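Local coordinates for protein Lysine/ornithine decarboxylase (Selenomonas ruminantium, PDB 5GJO) that decarboxylates both L-lysine and L-ornithine, with pyridoxal 5'-phosphate as cofactor, to give cadaverine and putrescine, at residues Met2-Leu7 with Cys262-Asn267; Ala26-Val31 with Pro57-Leu62; Glu32-Phe37 with Gly258-Gly263; Gly219-Pro224 with Ala235-Ile240. The protein carries 2 engineered substitutions. One frame throughout, in Å; residues are numbered along the deposited sequence.

Contacts 1, 3 and 4 are buried, whereas contact 2 is only partly so. Helix 28-41 serves two of them: its first turn packs on helix 57-65 in contact 2, its next turns on the short helix 259-263 in contact 3. Contacts 1 and 3 share the chain at C262-G263, although in contact 1 the touching begins at T264, where the chain passes from the barrel into strand 266-276. Chemistry follows place. Contact 1 relies on backbone and amide hydrogen bonds; contact 2 is aliphatic, with no hydrogen bond across it; contact 3 mixes two hydrogen bonds with sulfur and rings; contact 4 is again apolar. Contacts 3 and 4 both hold the cofactor phosphate through backbone N-H groups.

Contact 1 of 4, residues Met2-Leu7 with Cys262-Asn267; sequences MKNFRL and CGTAVN. With SO4 (sulfate ion), chain E.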
# COMPACT_ATOMS: atom_id res chain seq x y z
N MET A 2 -10.00 -29.37 9.14
CA MET A 2 -10.23 -28.70 7.82
C MET A 2 -8.92 -28.61 6.95
O MET A 2 -7.81 -28.38 7.48
CB MET A 2 -10.82 -27.28 7.99
CG MET A 2 -12.32 -27.16 8.19
SD MET A 2 -12.79 -25.39 7.97
CE MET A 2 -11.82 -24.52 9.26
N LYS A 3 -9.05 -28.82 5.64
CA LYS A 3 -7.93 -28.70 4.67
C LYS A 3 -7.86 -27.26 4.10
O LYS A 3 -8.86 -26.79 3.59
CB LYS A 3 -8.15 -29.68 3.52
CG LYS A 3 -6.93 -29.91 2.64
CD LYS A 3 -6.09 -31.14 3.06
CE LYS A 3 -6.59 -32.41 2.38
NZ LYS A 3 -5.66 -33.56 2.57
N ASN A 4 -6.69 -26.62 4.09
CA ASN A 4 -6.55 -25.33 3.48
C ASN A 4 -6.66 -25.45 1.96
O ASN A 4 -6.35 -26.50 1.43
CB ASN A 4 -5.21 -24.71 3.84
CG ASN A 4 -5.05 -24.49 5.32
OD1 ASN A 4 -5.99 -24.24 6.02
ND2 ASN A 4 -3.83 -24.70 5.80
N PHE A 5 -7.12 -24.42 1.23
CA PHE A 5 -7.18 -24.53 -0.22
C PHE A 5 -5.75 -24.41 -0.74
O PHE A 5 -4.95 -23.50 -0.35
CB PHE A 5 -8.05 -23.39 -0.78
CG PHE A 5 -8.03 -23.30 -2.26
CD1 PHE A 5 -8.47 -24.36 -3.01
CD2 PHE A 5 -7.51 -22.16 -2.93
CE1 PHE A 5 -8.46 -24.28 -4.40
CE2 PHE A 5 -7.51 -22.09 -4.31
CZ PHE A 5 -7.99 -23.14 -5.04
N ARG A 6 -5.36 -25.34 -1.60
CA ARG A 6 -4.04 -25.33 -2.17
C ARG A 6 -4.11 -25.87 -3.57
O ARG A 6 -4.51 -27.05 -3.78
CB ARG A 6 -3.13 -26.26 -1.37
CG ARG A 6 -1.74 -26.33 -1.99
CD ARG A 6 -0.66 -26.93 -1.05
NE ARG A 6 0.60 -27.09 -1.80
CZ ARG A 6 1.78 -27.38 -1.25
NH1 ARG A 6 1.87 -27.55 0.04
NH2 ARG A 6 2.86 -27.52 -2.04
N LEU A 7 -3.60 -25.13 -4.51
CA LEU A 7 -3.48 -25.60 -5.85
C LEU A 7 -2.39 -26.66 -5.96
O LEU A 7 -1.35 -26.53 -5.38
CB LEU A 7 -3.14 -24.44 -6.80
CG LEU A 7 -4.23 -23.37 -6.95
CD1 LEU A 7 -3.67 -22.17 -7.61
CD2 LEU A 7 -5.51 -23.85 -7.62
N CYS A 262 -11.67 -15.86 4.60
CA CYS A 262 -11.07 -16.16 3.29
C CYS A 262 -9.59 -16.47 3.36
O CYS A 262 -9.01 -16.75 2.33
CB CYS A 262 -11.31 -15.03 2.31
SG CYS A 262 -12.99 -14.40 2.28
N GLY A 263 -8.95 -16.32 4.53
CA GLY A 263 -7.51 -16.41 4.57
C GLY A 263 -6.99 -17.69 3.97
O GLY A 263 -6.03 -17.67 3.15
N THR A 264 -7.64 -18.77 4.33
CA THR A 264 -7.22 -20.10 3.89
C THR A 264 -7.94 -20.54 2.56
O THR A 264 -7.87 -21.69 2.18
CB THR A 264 -7.58 -21.17 4.90
OG1 THR A 264 -8.92 -20.98 5.32
CG2 THR A 264 -6.63 -21.01 6.11
N ALA A 265 -8.58 -19.62 1.86
CA ALA A 265 -9.31 -19.90 0.66
C ALA A 265 -8.70 -19.35 -0.62
O ALA A 265 -9.34 -19.41 -1.66
CB ALA A 265 -10.72 -19.41 0.79
N VAL A 266 -7.53 -18.70 -0.57
CA VAL A 266 -6.95 -17.97 -1.68
C VAL A 266 -5.46 -18.32 -1.81
O VAL A 266 -4.76 -18.44 -0.76
CB VAL A 266 -7.16 -16.47 -1.52
CG1 VAL A 266 -6.61 -15.73 -2.73
CG2 VAL A 266 -8.60 -16.12 -1.27
N ASN A 267 -4.98 -18.53 -3.03
CA ASN A 267 -3.57 -18.76 -3.32
C ASN A 267 -3.12 -17.70 -4.32
O ASN A 267 -3.90 -17.24 -5.09
CB ASN A 267 -3.30 -20.12 -3.97
CG ASN A 267 -3.52 -21.32 -3.06
OD1 ASN A 267 -3.32 -22.45 -3.47
ND2 ASN A 267 -3.92 -21.08 -1.83
S SO4 E . 6.03 -27.70 0.54
O1 SO4 E . 4.75 -28.24 1.08
O2 SO4 E . 6.69 -26.89 1.59
O3 SO4 E . 6.80 -28.91 0.13
O4 SO4 E . 5.97 -26.87 -0.70
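N267 CG lies anti to its carbonyl carbon (chi1 -69°), which turns the amide toward the backbone of F5 and L7, while F5 swings CG anti to its backbone N (chi1 172°) and brings ring atom CD2 near A265 O, at an oblique approach. The contact fastens the N-terminal arm to the junction where helix 259-263 of the PLP-binding barrel passes into strand 266-276 of the mixed beta-sheet. Residues 4-7 and 264-267 run nearly the same way, 14° apart. F5 N donates to T264 O at 3.0 Å. Three residues after T264, the N267 amide bonds the arm with both of its polar atoms: ND2 gives to F5 O at 3.0 Å, from well above that carbonyl's plane, and OD1 receives L7 N at 2.9 Å. ND2 also bonds V266 O, and the three bonds together probably fix the amide's rotation. A leucine at N267 would probably leave F5 O and L7 N without their mates and let the arm drift from the strand. Around it, F5 meets the ring of F372, and T264 OG1 is bonded by N34. On the outer side the extended R6 reaches a sulfate, probably from the crystallisation liquor, with NH1 3.1 Å from its O1.

Contact 2 of 4, residues Ala26-Val31 with Pro57-Leu62; sequences ASLDKV and PEILSL
L28 opens the contact at CB, which rests 4.1 Å from L62 CD2. Its CG is set anti to the carbonyl carbon (chi1 -68°), and the CD2 branch then reaches across to helix 57-65, where it lies 3.8 Å from I59 CG1 and equally near E58 O. L28 and V31, one turn apart on helix 28-41, flank L62 CD2: this methyl touches V31 CB at 3.9 Å and sits close against L28 O. V31 and I59 meet at about a right angle, with CG1 of the valine 4.2 Å from CG2 of the isoleucine, and A26 CB adds a looser touch on I59 CD1. Helix 28-41, entered from strand 23-26 of the mixed sheet, here packs against helix 57-65, which follows the first barrel strand, 45-50. The former is started by S27, its N-cap, whose OG accepts K30 N at 3.0 Å; E373 also bonds S27 OG and the N-H groups of L28 and D29. C262 of helix 259-263 lies against both V31 and I59. No hydrogen bond crosses between the two segments, so the match in shape of L28, V31, I59 and L62 carries the contact.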
# COMPACT_ATOMS: atom_id res chain seq x y z
N ALA A 26 -9.18 -17.79 -5.79
CA ALA A 26 -10.07 -17.93 -4.67
C ALA A 26 -11.03 -19.08 -4.81
O ALA A 26 -11.75 -19.19 -5.86
CB ALA A 26 -10.89 -16.68 -4.48
N SER A 27 -11.14 -19.88 -3.74
CA SER A 27 -12.09 -21.01 -3.73
C SER A 27 -13.35 -20.65 -2.93
O SER A 27 -13.32 -20.45 -1.72
CB SER A 27 -11.46 -22.27 -3.18
OG SER A 27 -12.45 -23.25 -2.81
N LEU A 28 -14.44 -20.49 -3.64
CA LEU A 28 -15.74 -20.18 -3.00
C LEU A 28 -16.12 -21.32 -2.10
O LEU A 28 -16.72 -21.12 -1.02
CB LEU A 28 -16.80 -19.95 -4.06
CG LEU A 28 -16.63 -18.71 -4.89
CD1 LEU A 28 -17.75 -18.57 -5.92
CD2 LEU A 28 -16.45 -17.38 -4.13
N ASP A 29 -15.87 -22.56 -2.53
CA ASP A 29 -16.22 -23.71 -1.70
C ASP A 29 -15.48 -23.67 -0.36
O ASP A 29 -16.05 -24.02 0.68
CB ASP A 29 -15.97 -25.05 -2.35
CG ASP A 29 -16.98 -25.40 -3.48
OD1 ASP A 29 -17.86 -24.57 -3.82
OD2 ASP A 29 -16.73 -26.49 -4.07
N LYS A 30 -14.23 -23.18 -0.36
CA LYS A 30 -13.48 -23.14 0.90
C LYS A 30 -14.03 -21.96 1.74
O LYS A 30 -14.12 -22.14 3.00
CB LYS A 30 -11.97 -22.91 0.70
CG LYS A 30 -11.14 -22.87 1.99
CD LYS A 30 -11.22 -24.11 2.88
CE LYS A 30 -10.42 -23.81 4.14
NZ LYS A 30 -10.79 -24.71 5.21
N VAL A 31 -14.41 -20.84 1.11
CA VAL A 31 -15.08 -19.76 1.90
C VAL A 31 -16.34 -20.31 2.57
O VAL A 31 -16.61 -20.13 3.76
CB VAL A 31 -15.38 -18.52 1.08
CG1 VAL A 31 -16.18 -17.52 1.89
CG2 VAL A 31 -14.03 -17.90 0.61
N PRO A 57 -16.01 -9.60 -5.07
CA PRO A 57 -17.50 -9.56 -5.20
C PRO A 57 -18.15 -10.92 -5.16
O PRO A 57 -19.21 -11.07 -4.56
CB PRO A 57 -17.72 -8.87 -6.56
CG PRO A 57 -16.48 -8.17 -6.86
CD PRO A 57 -15.33 -8.74 -6.04
N GLU A 58 -17.55 -11.93 -5.81
CA GLU A 58 -18.17 -13.23 -5.77
C GLU A 58 -18.18 -13.84 -4.38
O GLU A 58 -19.06 -14.66 -4.03
CB GLU A 58 -17.49 -14.23 -6.71
CG GLU A 58 -17.61 -13.82 -8.20
CD GLU A 58 -16.61 -12.77 -8.66
OE1 GLU A 58 -15.80 -12.17 -7.90
OE2 GLU A 58 -16.61 -12.48 -9.88
N ILE A 59 -17.19 -13.46 -3.57
CA ILE A 59 -17.15 -13.90 -2.16
C ILE A 59 -18.29 -13.28 -1.37
O ILE A 59 -18.99 -14.00 -0.61
CB ILE A 59 -15.76 -13.65 -1.53
CG1 ILE A 59 -14.71 -14.56 -2.22
CG2 ILE A 59 -15.83 -13.82 0.01
CD1 ILE A 59 -13.33 -14.44 -1.66
N LEU A 60 -18.49 -11.99 -1.60
CA LEU A 60 -19.54 -11.26 -0.91
C LEU A 60 -20.92 -11.82 -1.30
O LEU A 60 -21.76 -12.03 -0.44
CB LEU A 60 -19.50 -9.78 -1.19
CG LEU A 60 -18.14 -9.14 -0.83
CD1 LEU A 60 -18.15 -7.68 -1.27
CD2 LEU A 60 -17.82 -9.25 0.69
N SER A 61 -21.11 -12.12 -2.59
CA SER A 61 -22.38 -12.68 -3.00
C SER A 61 -22.60 -14.04 -2.42
O SER A 61 -23.75 -14.40 -2.06
CB SER A 61 -22.48 -12.66 -4.56
OG SER A 61 -22.38 -11.35 -5.07
N LEU A 62 -21.56 -14.90 -2.42
CA LEU A 62 -21.65 -16.16 -1.80
C LEU A 62 -22.14 -16.04 -0.32
O LEU A 62 -23.12 -16.73 0.16
CB LEU A 62 -20.30 -16.92 -1.90
CG LEU A 62 -20.19 -18.10 -0.93
CD1 LEU A 62 -21.08 -19.21 -1.51
CD2 LEU A 62 -18.77 -18.63 -0.76

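Contact 3 of 4, residues Glu32-Phe37 with Gly258-Gly263; sequences EENYQF and GRYMCG. With PLP (pyridoxal-5'-phosphate), chain H.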
# COMPACT_ATOMS: atom_id res chain seq x y z
N GLU A 32 -17.13 -21.06 1.80
CA GLU A 32 -18.32 -21.65 2.38
C GLU A 32 -18.05 -22.61 3.49
O GLU A 32 -18.77 -22.55 4.52
CB GLU A 32 -19.17 -22.27 1.21
CG GLU A 32 -20.41 -23.01 1.69
CD GLU A 32 -21.40 -23.38 0.52
OE1 GLU A 32 -21.10 -23.17 -0.64
OE2 GLU A 32 -22.41 -24.03 0.77
N GLU A 33 -17.04 -23.50 3.34
CA GLU A 33 -16.65 -24.38 4.36
C GLU A 33 -16.26 -23.63 5.65
O GLU A 33 -16.59 -24.07 6.81
CB GLU A 33 -15.51 -25.27 3.91
CG GLU A 33 -14.95 -26.21 4.93
CD GLU A 33 -13.77 -27.01 4.32
OE1 GLU A 33 -14.09 -27.90 3.52
OE2 GLU A 33 -12.56 -26.75 4.64
N ASN A 34 -15.49 -22.55 5.46
CA ASN A 34 -15.13 -21.73 6.63
C ASN A 34 -16.36 -21.09 7.33
O ASN A 34 -16.42 -21.04 8.58
CB ASN A 34 -14.15 -20.61 6.23
CG ASN A 34 -12.78 -21.15 5.87
OD1 ASN A 34 -12.41 -22.27 6.29
ND2 ASN A 34 -11.95 -20.30 5.24
N TYR A 35 -17.33 -20.61 6.56
CA TYR A 35 -18.53 -20.05 7.13
C TYR A 35 -19.26 -21.15 7.90
O TYR A 35 -19.68 -20.96 9.04
CB TYR A 35 -19.42 -19.46 6.01
CG TYR A 35 -20.61 -18.74 6.53
CD1 TYR A 35 -20.54 -17.39 6.89
CD2 TYR A 35 -21.80 -19.42 6.74
CE1 TYR A 35 -21.65 -16.73 7.36
CE2 TYR A 35 -22.92 -18.77 7.22
CZ TYR A 35 -22.85 -17.43 7.54
OH TYR A 35 -23.94 -16.71 8.02
N GLN A 36 -19.44 -22.29 7.29
CA GLN A 36 -20.17 -23.37 7.98
C GLN A 36 -19.47 -23.89 9.21
O GLN A 36 -20.15 -24.23 10.17
CB GLN A 36 -20.49 -24.53 7.04
CG GLN A 36 -21.49 -24.10 5.95
CD GLN A 36 -22.84 -23.42 6.43
OE1 GLN A 36 -23.31 -23.55 7.59
NE2 GLN A 36 -23.44 -22.66 5.51
N PHE A 37 -18.15 -23.99 9.20
CA PHE A 37 -17.41 -24.39 10.36
C PHE A 37 -17.69 -23.41 11.53
O PHE A 37 -17.84 -23.83 12.65
CB PHE A 37 -15.93 -24.39 10.02
CG PHE A 37 -15.00 -24.80 11.12
CD1 PHE A 37 -14.50 -23.87 11.99
CD2 PHE A 37 -14.52 -26.11 11.20
CE1 PHE A 37 -13.59 -24.22 12.98
CE2 PHE A 37 -13.57 -26.47 12.16
CZ PHE A 37 -13.11 -25.51 13.05
N GLY A 258 -13.04 -11.23 9.98
CA GLY A 258 -12.49 -10.83 8.70
C GLY A 258 -11.48 -11.90 8.21
O GLY A 258 -11.81 -12.71 7.34
N ARG A 259 -10.28 -11.89 8.80
CA ARG A 259 -9.15 -12.73 8.34
C ARG A 259 -9.51 -14.18 8.09
O ARG A 259 -9.10 -14.79 7.10
CB ARG A 259 -8.01 -12.67 9.38
CG ARG A 259 -6.68 -13.19 8.83
CD ARG A 259 -5.70 -13.25 9.99
NE ARG A 259 -5.36 -11.95 10.53
CZ ARG A 259 -4.52 -11.08 10.02
NH1 ARG A 259 -3.83 -11.33 8.91
NH2 ARG A 259 -4.31 -9.93 10.67
N TYR A 260 -10.26 -14.72 9.02
CA TYR A 260 -10.55 -16.14 9.04
C TYR A 260 -11.35 -16.59 7.81
O TYR A 260 -11.17 -17.67 7.33
CB TYR A 260 -11.24 -16.53 10.37
CG TYR A 260 -12.01 -17.83 10.29
CD1 TYR A 260 -11.39 -19.04 10.49
CD2 TYR A 260 -13.33 -17.84 9.91
CE1 TYR A 260 -12.10 -20.23 10.37
CE2 TYR A 260 -14.04 -19.02 9.78
CZ TYR A 260 -13.42 -20.21 10.01
OH TYR A 260 -14.13 -21.37 9.87
N MET A 261 -12.30 -15.78 7.38
CA MET A 261 -13.30 -16.25 6.43
C MET A 261 -12.64 -16.65 5.10
O MET A 261 -13.01 -17.69 4.56
CB MET A 261 -14.40 -15.21 6.21
CG MET A 261 -15.69 -15.76 5.62
SD MET A 261 -16.43 -16.99 6.70
CE MET A 261 -16.99 -16.00 8.10
N CYS A 262 -11.67 -15.86 4.60
CA CYS A 262 -11.07 -16.16 3.29
C CYS A 262 -9.59 -16.47 3.36
O CYS A 262 -9.01 -16.75 2.33
CB CYS A 262 -11.31 -15.03 2.31
SG CYS A 262 -12.99 -14.40 2.28
N GLY A 263 -8.95 -16.32 4.53
CA GLY A 263 -7.51 -16.41 4.57
C GLY A 263 -6.99 -17.69 3.97
O GLY A 263 -6.03 -17.67 3.15
N1 PLP H . -14.44 -6.00 12.71
C2 PLP H . -13.80 -4.85 13.02
C2A PLP H . -14.56 -3.69 13.61
C3 PLP H . -12.34 -4.73 12.79
O3 PLP H . -11.66 -3.59 13.10
C4 PLP H . -11.64 -5.90 12.22
C4A PLP H . -10.18 -5.87 11.95
O4A PLP H . -9.61 -4.81 11.79
C5 PLP H . -12.46 -7.10 11.92
C6 PLP H . -13.83 -7.07 12.18
C5A PLP H . -11.82 -8.33 11.33
O4P PLP H . -10.70 -8.72 12.13
P PLP H . -9.97 -10.13 11.88
O1P PLP H . -11.04 -11.15 12.17
O2P PLP H . -8.83 -10.12 12.87
O3P PLP H . -9.54 -10.06 10.43
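The phosphate-binding end of the PLP site begins this contact's second segment, where the short, weakly bonded helix 259-263 packs roughly antiparallel to helix 28-41 through N34, Y260 and M261. The axes approach to 8.5 Å, their directions 144° apart. Y260 OH donates to N34 O at 2.6 Å, with this oxygen at the edge of the tyrosine ring, near its plane. In return N34 ND2 gives a nearly straight bond to M261 O at 2.9 Å; the acceptor lies in the asparagine's amide plane, although the nitrogen stands well above the carbonyl plane. At the other end of the amide OD1 receives K30 NZ, so the group is held on both sides. In this PLP-binding barrel, helix 259-263 follows strand 252-255 and its start grips the cofactor: G258 N donates to PLP O1P at 3.0 Å and R259 N to O3P at 2.6 Å, while the guanidinium of R259 turns to D300 and S183. M261, bent at chi2 and chi3 (62° and 69°), brings SD 5.4 Å from the centroid of the Y35 ring, at its edge, a Met-aromatic contact. F37 crosses Y260 at about a right angle, its CD1 3.3 Å from Y260 OH. A phenylalanine at Y260 would probably leave N34 O without its tyrosine donor, with N34 ND2 to M261 O as the remaining hydrogen bond between the segments. M237 of helix 233-247 touches the rings of both F37 and Y260.

Contact 4 of 4, residues Gly219-Pro224 with Ala235-Ile240; sequences GGFPVP and AMMEAI. With PLP (pyridoxal-5'-phosphate), chain H.
F221 has the largest share of this contact: one flank of its ring, CD1 and CE1, meets three side chains of helix 233-247. With CG anti to the carbonyl carbon and beside the backbone N (chi1 -51°), the ring extends toward the helix. CE1 lies 3.9 Å from I240 CD1, and the two side chains meet at a slant. CD1 is 4.3 Å from M237 CE and 4.4 Å from M236 SD; all three approaches are oblique to the ring. M236 comes next in buried surface. Its chain is extended through chi1 and chi2, which brings SD 3.8 Å from P222 CD, the two side chains meeting end to end; the bend at chi3 (-94°) sets CE near the same carbon. The contact joins the glycine-rich loop after strand 214-216 of the PLP-binding barrel to the helix that follows it. At the head of this loop G220 N donates to PLP O1P at 2.9 Å, so the chain that binds the phosphate runs directly into the residues packed on the helix. G220 has a positive phi (97°), at which a CB would probably press on the preceding carbonyl oxygen, and one on G219 would probably meet PLP O1P. M38 of helix 28-41 and Y260 of helix 259-263 touch both F221 and M237, and Y191 of helix 189-207 meets I240 and bonds G219 O through its hydroxyl.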
# COMPACT_ATOMS: atom_id res chain seq x y z
N GLY A 219 -13.78 -9.75 15.80
CA GLY A 219 -13.15 -10.83 15.05
C GLY A 219 -11.96 -11.36 15.76
O GLY A 219 -11.96 -11.51 17.00
N GLY A 220 -10.85 -11.51 15.00
CA GLY A 220 -9.56 -11.90 15.52
C GLY A 220 -9.20 -13.36 15.42
O GLY A 220 -8.10 -13.74 15.77
N PHE A 221 -10.14 -14.16 14.95
CA PHE A 221 -9.87 -15.56 14.77
C PHE A 221 -8.62 -15.69 13.81
O PHE A 221 -8.59 -15.03 12.79
CB PHE A 221 -11.08 -16.26 14.17
CG PHE A 221 -12.35 -15.98 14.93
CD1 PHE A 221 -12.59 -16.60 16.08
CD2 PHE A 221 -13.20 -14.99 14.50
CE1 PHE A 221 -13.77 -16.34 16.80
CE2 PHE A 221 -14.34 -14.67 15.22
CZ PHE A 221 -14.62 -15.36 16.34
N PRO A 222 -7.64 -16.54 14.14
CA PRO A 222 -6.38 -16.54 13.43
C PRO A 222 -6.34 -17.44 12.24
O PRO A 222 -7.18 -18.30 12.05
CB PRO A 222 -5.39 -16.94 14.52
CG PRO A 222 -6.16 -17.95 15.28
CD PRO A 222 -7.49 -17.19 15.44
N VAL A 223 -5.37 -17.20 11.42
CA VAL A 223 -5.12 -18.03 10.19
C VAL A 223 -3.61 -18.45 10.20
O VAL A 223 -2.75 -17.71 10.73
CB VAL A 223 -5.40 -17.05 9.03
CG1 VAL A 223 -4.69 -17.35 7.70
CG2 VAL A 223 -6.92 -16.84 8.87
N PRO A 224 -3.28 -19.58 9.57
CA PRO A 224 -1.92 -20.09 9.49
C PRO A 224 -1.03 -19.14 8.65
O PRO A 224 -1.46 -18.57 7.63
CB PRO A 224 -2.03 -21.44 8.76
CG PRO A 224 -3.41 -21.64 8.48
CD PRO A 224 -4.26 -20.50 8.96
N ALA A 235 -11.51 -25.74 19.00
CA ALA A 235 -11.53 -25.60 20.48
C ALA A 235 -11.67 -24.15 20.85
O ALA A 235 -12.45 -23.82 21.81
CB ALA A 235 -10.31 -26.16 21.13
N MET A 236 -10.94 -23.27 20.15
CA MET A 236 -11.16 -21.82 20.38
C MET A 236 -12.61 -21.41 20.23
O MET A 236 -13.21 -20.75 21.15
CB MET A 236 -10.28 -20.97 19.47
CG MET A 236 -10.56 -19.47 19.57
SD MET A 236 -9.48 -18.55 18.42
CE MET A 236 -8.08 -18.09 19.44
N MET A 237 -13.22 -21.76 19.09
CA MET A 237 -14.53 -21.33 18.87
C MET A 237 -15.54 -21.97 19.88
O MET A 237 -16.45 -21.26 20.38
CB MET A 237 -14.97 -21.67 17.45
CG MET A 237 -14.21 -20.79 16.43
SD MET A 237 -14.85 -21.05 14.78
CE MET A 237 -13.45 -20.25 13.94
N GLU A 238 -15.36 -23.24 20.20
CA GLU A 238 -16.26 -23.91 21.13
C GLU A 238 -16.19 -23.25 22.51
O GLU A 238 -17.18 -23.14 23.16
CB GLU A 238 -15.94 -25.39 21.24
CG GLU A 238 -16.15 -26.20 19.98
CD GLU A 238 -17.56 -26.71 19.81
OE1 GLU A 238 -18.36 -26.55 20.75
OE2 GLU A 238 -17.88 -27.25 18.74
N ALA A 239 -14.99 -22.88 22.93
CA ALA A 239 -14.77 -22.23 24.26
C ALA A 239 -15.40 -20.86 24.28
O ALA A 239 -16.05 -20.49 25.29
CB ALA A 239 -13.30 -22.13 24.57
N ILE A 240 -15.32 -20.13 23.20
CA ILE A 240 -16.04 -18.83 23.10
C ILE A 240 -17.55 -19.09 23.19
O ILE A 240 -18.32 -18.41 23.94
CB ILE A 240 -15.61 -18.07 21.89
CG1 ILE A 240 -14.14 -17.66 21.95
CG2 ILE A 240 -16.42 -16.83 21.65
CD1 ILE A 240 -13.55 -17.25 20.62
N1 PLP H . -14.44 -6.00 12.71
C2 PLP H . -13.80 -4.85 13.02
C2A PLP H . -14.56 -3.69 13.61
C3 PLP H . -12.34 -4.73 12.79
O3 PLP H . -11.66 -3.59 13.10
C4 PLP H . -11.64 -5.90 12.22
C4A PLP H . -10.18 -5.87 11.95
O4A PLP H . -9.61 -4.81 11.79
C5 PLP H . -12.46 -7.10 11.92
C6 PLP H . -13.83 -7.07 12.18
C5A PLP H . -11.82 -8.33 11.33
O4P PLP H . -10.70 -8.72 12.13
P PLP H . -9.97 -10.13 11.88
O1P PLP H . -11.04 -11.15 12.17
O2P PLP H . -8.83 -10.12 12.87
O3P PLP H . -9.54 -10.06 10.43